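Local atomic coordinates of protein interacting with HSP90 1 (Saccharomyces cerevisiae, PDB entry 4CHH), a protein that takes part in pre-rRNA processing, is required for the NOP58-snoRNA interaction, and belongs to the R2TP complex with RVB1, RVB2 and TAH1. Residues I40-L45 / W138-C143; P72-D75 / R79-F82. All coordinates share one frame; numbering follows the deposited sequence.

Interaction 1: residues I40-L45 / W138-C143; sequences IKTKLL and WCLESC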
loop_
_atom_site.group_PDB
_atom_site.type_symbol
_atom_site.label_atom_id
_atom_site.label_comp_id
_atom_site.label_asym_id
_atom_site.label_seq_id
_atom_site.Cartn_x
_atom_site.Cartn_y
_atom_site.Cartn_z
ATOM N N ILE A 40 -1.906 7.985 2.043
ATOM C CA ILE A 40 -2.752 8.325 0.893
ATOM C C ILE A 40 -4.149 8.461 1.457
ATOM O O ILE A 40 -4.641 7.531 2.094
ATOM C CB ILE A 40 -2.707 7.303 -0.287
ATOM C CG1 ILE A 40 -1.269 6.888 -0.698
ATOM C CG2 ILE A 40 -3.545 7.780 -1.478
ATOM C CD1 ILE A 40 -1.204 5.492 -1.437
ATOM N N LYS A 41 -4.792 9.594 1.233
ATOM C CA LYS A 41 -6.174 9.785 1.658
ATOM C C LYS A 41 -7.038 9.731 0.416
ATOM O O LYS A 41 -6.694 10.325 -0.594
ATOM C CB LYS A 41 -6.330 11.116 2.408
ATOM C CG LYS A 41 -7.712 11.380 2.955
ATOM C CD LYS A 41 -7.704 12.689 3.717
ATOM C CE LYS A 41 -8.998 13.434 3.588
ATOM N NZ LYS A 41 -8.900 14.795 4.182
ATOM N N THR A 42 -8.116 8.963 0.458
ATOM C CA THR A 42 -9.014 8.860 -0.679
ATOM C C THR A 42 -10.427 8.695 -0.141
ATOM O O THR A 42 -10.686 8.970 1.039
ATOM C CB THR A 42 -8.539 7.758 -1.711
ATOM O OG1 THR A 42 -9.458 7.671 -2.797
ATOM C CG2 THR A 42 -8.390 6.406 -1.106
ATOM N N LYS A 43 -11.337 8.275 -1.017
ATOM C CA LYS A 43 -12.758 8.102 -0.772
ATOM C C LYS A 43 -13.237 6.730 -1.283
ATOM O O LYS A 43 -12.876 6.313 -2.383
ATOM C CB LYS A 43 -13.494 9.249 -1.511
ATOM C CG LYS A 43 -14.932 9.441 -1.081
ATOM C CD LYS A 43 -15.561 10.653 -1.762
ATOM C CE LYS A 43 -17.038 10.727 -1.477
ATOM N NZ LYS A 43 -17.309 11.141 -0.072
ATOM N N LEU A 44 -14.053 6.037 -0.498
ATOM C CA LEU A 44 -14.615 4.747 -0.949
ATOM C C LEU A 44 -15.804 5.009 -1.920
ATOM O O LEU A 44 -16.773 5.642 -1.517
ATOM C CB LEU A 44 -15.082 3.945 0.277
ATOM C CG LEU A 44 -15.776 2.587 0.021
ATOM C CD1 LEU A 44 -14.822 1.574 -0.580
ATOM C CD2 LEU A 44 -16.378 2.048 1.311
ATOM N N LEU A 45 -15.725 4.577 -3.187
ATOM C CA LEU A 45 -16.854 4.839 -4.089
ATOM C C LEU A 45 -17.882 3.707 -4.025
ATOM O O LEU A 45 -19.089 3.963 -4.078
ATOM C CB LEU A 45 -16.409 5.077 -5.541
ATOM C CG LEU A 45 -15.464 6.273 -5.786
ATOM C CD1 LEU A 45 -15.097 6.365 -7.261
ATOM C CD2 LEU A 45 -16.056 7.622 -5.252
ATOM N N TRP A 138 -0.624 1.771 -7.642
ATOM C CA TRP A 138 -0.484 0.343 -7.294
ATOM C C TRP A 138 -1.040 0.029 -5.907
ATOM O O TRP A 138 -1.650 -1.030 -5.725
ATOM C CB TRP A 138 0.967 -0.098 -7.353
ATOM C CG TRP A 138 1.491 -0.295 -8.748
ATOM C CD1 TRP A 138 0.766 -0.590 -9.871
ATOM C CD2 TRP A 138 2.857 -0.214 -9.161
ATOM N NE1 TRP A 138 1.595 -0.667 -10.965
ATOM C CE2 TRP A 138 2.894 -0.499 -10.551
ATOM C CE3 TRP A 138 4.071 -0.007 -8.482
ATOM C CZ2 TRP A 138 4.092 -0.564 -11.269
ATOM C CZ3 TRP A 138 5.253 -0.002 -9.212
ATOM C CH2 TRP A 138 5.256 -0.271 -10.587
ATOM N N CYS A 139 -0.825 0.950 -4.936
ATOM C CA CYS A 139 -1.357 0.826 -3.572
ATOM C C CYS A 139 -2.876 0.897 -3.594
ATOM O O CYS A 139 -3.518 0.074 -2.956
ATOM C CB CYS A 139 -0.759 1.885 -2.645
ATOM S SG CYS A 139 0.981 1.615 -2.272
ATOM N N LEU A 140 -3.457 1.838 -4.367
ATOM C CA LEU A 140 -4.903 1.941 -4.505
ATOM C C LEU A 140 -5.472 0.672 -5.133
ATOM O O LEU A 140 -6.450 0.138 -4.631
ATOM C CB LEU A 140 -5.297 3.165 -5.352
ATOM C CG LEU A 140 -5.024 4.534 -4.717
ATOM C CD1 LEU A 140 -4.890 5.605 -5.784
ATOM C CD2 LEU A 140 -6.079 4.894 -3.694
ATOM N N GLU A 141 -4.855 0.185 -6.228
ATOM C CA GLU A 141 -5.302 -1.053 -6.881
ATOM C C GLU A 141 -5.197 -2.243 -5.942
ATOM O O GLU A 141 -6.063 -3.113 -5.972
ATOM C CB GLU A 141 -4.475 -1.338 -8.152
ATOM C CG GLU A 141 -4.737 -0.324 -9.255
ATOM C CD GLU A 141 -3.888 -0.437 -10.518
ATOM O OE1 GLU A 141 -2.748 -0.954 -10.455
ATOM O OE2 GLU A 141 -4.345 0.066 -11.568
ATOM N N SER A 142 -4.140 -2.287 -5.103
ATOM C CA SER A 142 -3.962 -3.404 -4.162
ATOM C C SER A 142 -5.119 -3.521 -3.187
ATOM O O SER A 142 -5.543 -4.641 -2.925
ATOM C CB SER A 142 -2.646 -3.297 -3.401
ATOM O OG SER A 142 -1.588 -3.306 -4.340
ATOM N N CYS A 143 -5.633 -2.389 -2.639
ATOM C CA CYS A 143 -6.757 -2.445 -1.689
ATOM C C CYS A 143 -8.022 -2.831 -2.420
ATOM O O CYS A 143 -8.829 -3.598 -1.891
ATOM C CB CYS A 143 -6.912 -1.118 -0.943
ATOM S SG CYS A 143 -5.390 -0.577 -0.112
#

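Interaction 2: residues P72-D75 / R79-F82; sequences PEVD and RIVF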
loop_
_atom_site.group_PDB
_atom_site.type_symbol
_atom_site.label_atom_id
_atom_site.label_comp_id
_atom_site.label_asym_id
_atom_site.label_seq_id
_atom_site.Cartn_x
_atom_site.Cartn_y
_atom_site.Cartn_z
ATOM N N PRO A 72 11.925 -5.701 -6.698
ATOM C CA PRO A 72 12.219 -6.101 -8.093
ATOM C C PRO A 72 13.669 -6.575 -8.252
ATOM O O PRO A 72 14.580 -6.054 -7.589
ATOM C CB PRO A 72 11.999 -4.785 -8.873
ATOM C CG PRO A 72 11.065 -4.004 -8.022
ATOM C CD PRO A 72 11.544 -4.281 -6.634
ATOM N N GLU A 73 13.886 -7.513 -9.162
ATOM C CA GLU A 73 15.218 -8.025 -9.495
ATOM C C GLU A 73 16.002 -6.968 -10.286
ATOM O O GLU A 73 17.211 -6.845 -10.105
ATOM C CB GLU A 73 15.117 -9.340 -10.272
ATOM C CG GLU A 73 14.813 -10.525 -9.369
ATOM C CD GLU A 73 14.741 -11.880 -10.054
ATOM O OE1 GLU A 73 14.018 -12.011 -11.069
ATOM O OE2 GLU A 73 15.422 -12.814 -9.572
ATOM N N VAL A 74 15.290 -6.174 -11.115
ATOM C CA VAL A 74 15.861 -5.077 -11.897
ATOM C C VAL A 74 15.876 -3.810 -11.018
ATOM O O VAL A 74 14.815 -3.340 -10.591
ATOM C CB VAL A 74 15.106 -4.834 -13.240
ATOM C CG1 VAL A 74 15.662 -3.612 -13.959
ATOM C CG2 VAL A 74 15.166 -6.067 -14.149
ATOM N N ASP A 75 17.083 -3.264 -10.777
ATOM C CA ASP A 75 17.335 -2.042 -10.008
ATOM C C ASP A 75 16.644 -0.844 -10.668
ATOM O O ASP A 75 16.556 -0.806 -11.893
ATOM C CB ASP A 75 18.863 -1.795 -9.904
ATOM C CG ASP A 75 19.267 -0.722 -8.903
ATOM O OD1 ASP A 75 18.565 -0.575 -7.862
ATOM O OD2 ASP A 75 20.280 -0.028 -9.155
ATOM N N ARG A 79 14.939 5.002 -17.325
ATOM C CA ARG A 79 14.956 4.664 -18.762
ATOM C C ARG A 79 14.783 3.170 -19.023
ATOM O O ARG A 79 14.207 2.805 -20.040
ATOM C CB ARG A 79 16.231 5.213 -19.455
ATOM C CG ARG A 79 16.324 6.756 -19.461
ATOM C CD ARG A 79 15.352 7.507 -20.386
ATOM N NE ARG A 79 13.929 7.265 -20.090
ATOM C CZ ARG A 79 13.215 7.902 -19.161
ATOM N NH1 ARG A 79 13.775 8.842 -18.407
ATOM N NH2 ARG A 79 11.938 7.594 -18.970
ATOM N N ILE A 80 15.207 2.323 -18.089
ATOM C CA ILE A 80 15.042 0.867 -18.187
ATOM C C ILE A 80 13.652 0.461 -17.705
ATOM O O ILE A 80 12.971 -0.335 -18.340
ATOM C CB ILE A 80 16.118 0.142 -17.312
ATOM C CG1 ILE A 80 17.586 0.494 -17.718
ATOM C CG2 ILE A 80 15.875 -1.381 -17.264
ATOM C CD1 ILE A 80 18.056 0.010 -19.110
ATOM N N VAL A 81 13.260 0.998 -16.534
ATOM C CA VAL A 81 12.094 0.554 -15.797
ATOM C C VAL A 81 10.751 1.057 -16.328
ATOM O O VAL A 81 9.821 0.243 -16.369
ATOM C CB VAL A 81 12.269 0.853 -14.286
ATOM C CG1 VAL A 81 10.944 0.780 -13.530
ATOM C CG2 VAL A 81 13.311 -0.086 -13.678
ATOM N N PHE A 82 10.614 2.339 -16.710
ATOM C CA PHE A 82 9.294 2.812 -17.173
ATOM C C PHE A 82 8.795 2.004 -18.400
ATOM O O PHE A 82 7.641 1.578 -18.384
ATOM C CB PHE A 82 9.260 4.331 -17.401
ATOM C CG PHE A 82 9.349 5.082 -16.081
ATOM C CD1 PHE A 82 8.511 4.758 -15.016
ATOM C CD2 PHE A 82 10.255 6.123 -15.911
ATOM C CE1 PHE A 82 8.586 5.455 -13.795
ATOM C CE2 PHE A 82 10.327 6.824 -14.692
ATOM C CZ PHE A 82 9.486 6.487 -13.646
#

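Interaction 1: residues I40-L45 / W138-C143
Leu140 and Ile40 bury the most surface where strand residues 40-45 lie against helix residues 138-143. The contact is apolar helix-on-sheet packing in the PIH1 N-terminal domain. The axes of the two segments stay 10.8 Å apart at closest approach, and their N-to-C directions differ by 51°. Leu140 works through one methyl, CD2. Leu140 CD2 meets Thr42 CG2 at 3.8 Å, the two side chains crossing at a slant. Leu140 CD2 lies more loosely against Ile40 CG2, at 4.4 Å. Ile40 uses its longer branch on the preceding helix residue, where Ile40 CD1 rests 3.8 Å from Cys139 CB. In Ile40, chi1 (-48°) sets CG1 anti to the carbonyl carbon and CG2 anti to the backbone N; the extended chi2 (157°) then carries CD1 on to Cys139. Thr42 divides its branches: CG2 serves the helix, while OG1 is hydrogen-bonded to Cys152 O. All four touching residues are buried. Around them, strand 29-47 pairs antiparallel with strands 58-66 and 149-151. Helix 129-147 packs on the same sheet beyond this contact, with Leu140 also touching Ile61 and Leu151, and Cys139 reaching Cys115 on strand 109-118.

Interaction 2: residues P72-D75 / R79-F82
Val74 and Val81 have the closest CA atoms of the two segments, 7.8 Å apart, where an irregular loop faces the beginning of a helix. This is a short-range contact between a loop and the first turn of the helix that follows it, in the PIH1 N-terminal domain. Residues 72-75 belong to the connection that follows strand 58-66. Residues 79-82 form part of helix 78-86. Only three residues separate the segments, so the chain doubles back on itself within a short distance. Val74 and Asp75 are both non-helical and lead the chain toward the helix.

The side chains of Val74, Ile80 and Val81 all start out toward the other segment. Val74 makes its contacts with one methyl, CG1. Val74 CG1 lies 4.0 Å from Ile80 CG2, and the two side chains cross at about a right angle. Val74 CG1 is also 4.2 Å from Val81 CG2, so it faces two consecutive helix residues. With CG1 anti to the backbone N (chi1 175°), this branch of Val74, rather than CG2, is the one that meets the helix. The rest of Ile80 leads away from the loop, and a bound 1,2-ethanediol, probably from the crystallisation liquor, lies near its side chain. The bond from CA to CB of Asp75 points away from the helix, and this residue takes part through its backbone. Trp90 touches both segments: its NE1 is hydrogen-bonded to Val74 O, and the Val81 side chain lies against it. On the helix side, Val81 CG2 also rests 3.8 Å from Asp75 O, the backbone carbonyl oxygen.

Interaction 1 is core and interaction 2 is mostly surface. The first joins strand 29-47 to helix 129-147, elements far apart in sequence, near the centre of the chain. The second joins a loop to the helix that follows it, its centre about 20 Å from that of the chain. Both rest on methyl contacts, but the settings differ. Interaction 1 is closed in by neighbouring strands, whereas interaction 2 has exposed residues and includes a methyl against a backbone carbonyl. They share no element, and their centres lie about 24 Å apart. Helix 129-147 nevertheless connects the regions: it supplies one side of interaction 1, and its Ile134 touches Phe82 of residues 79-82.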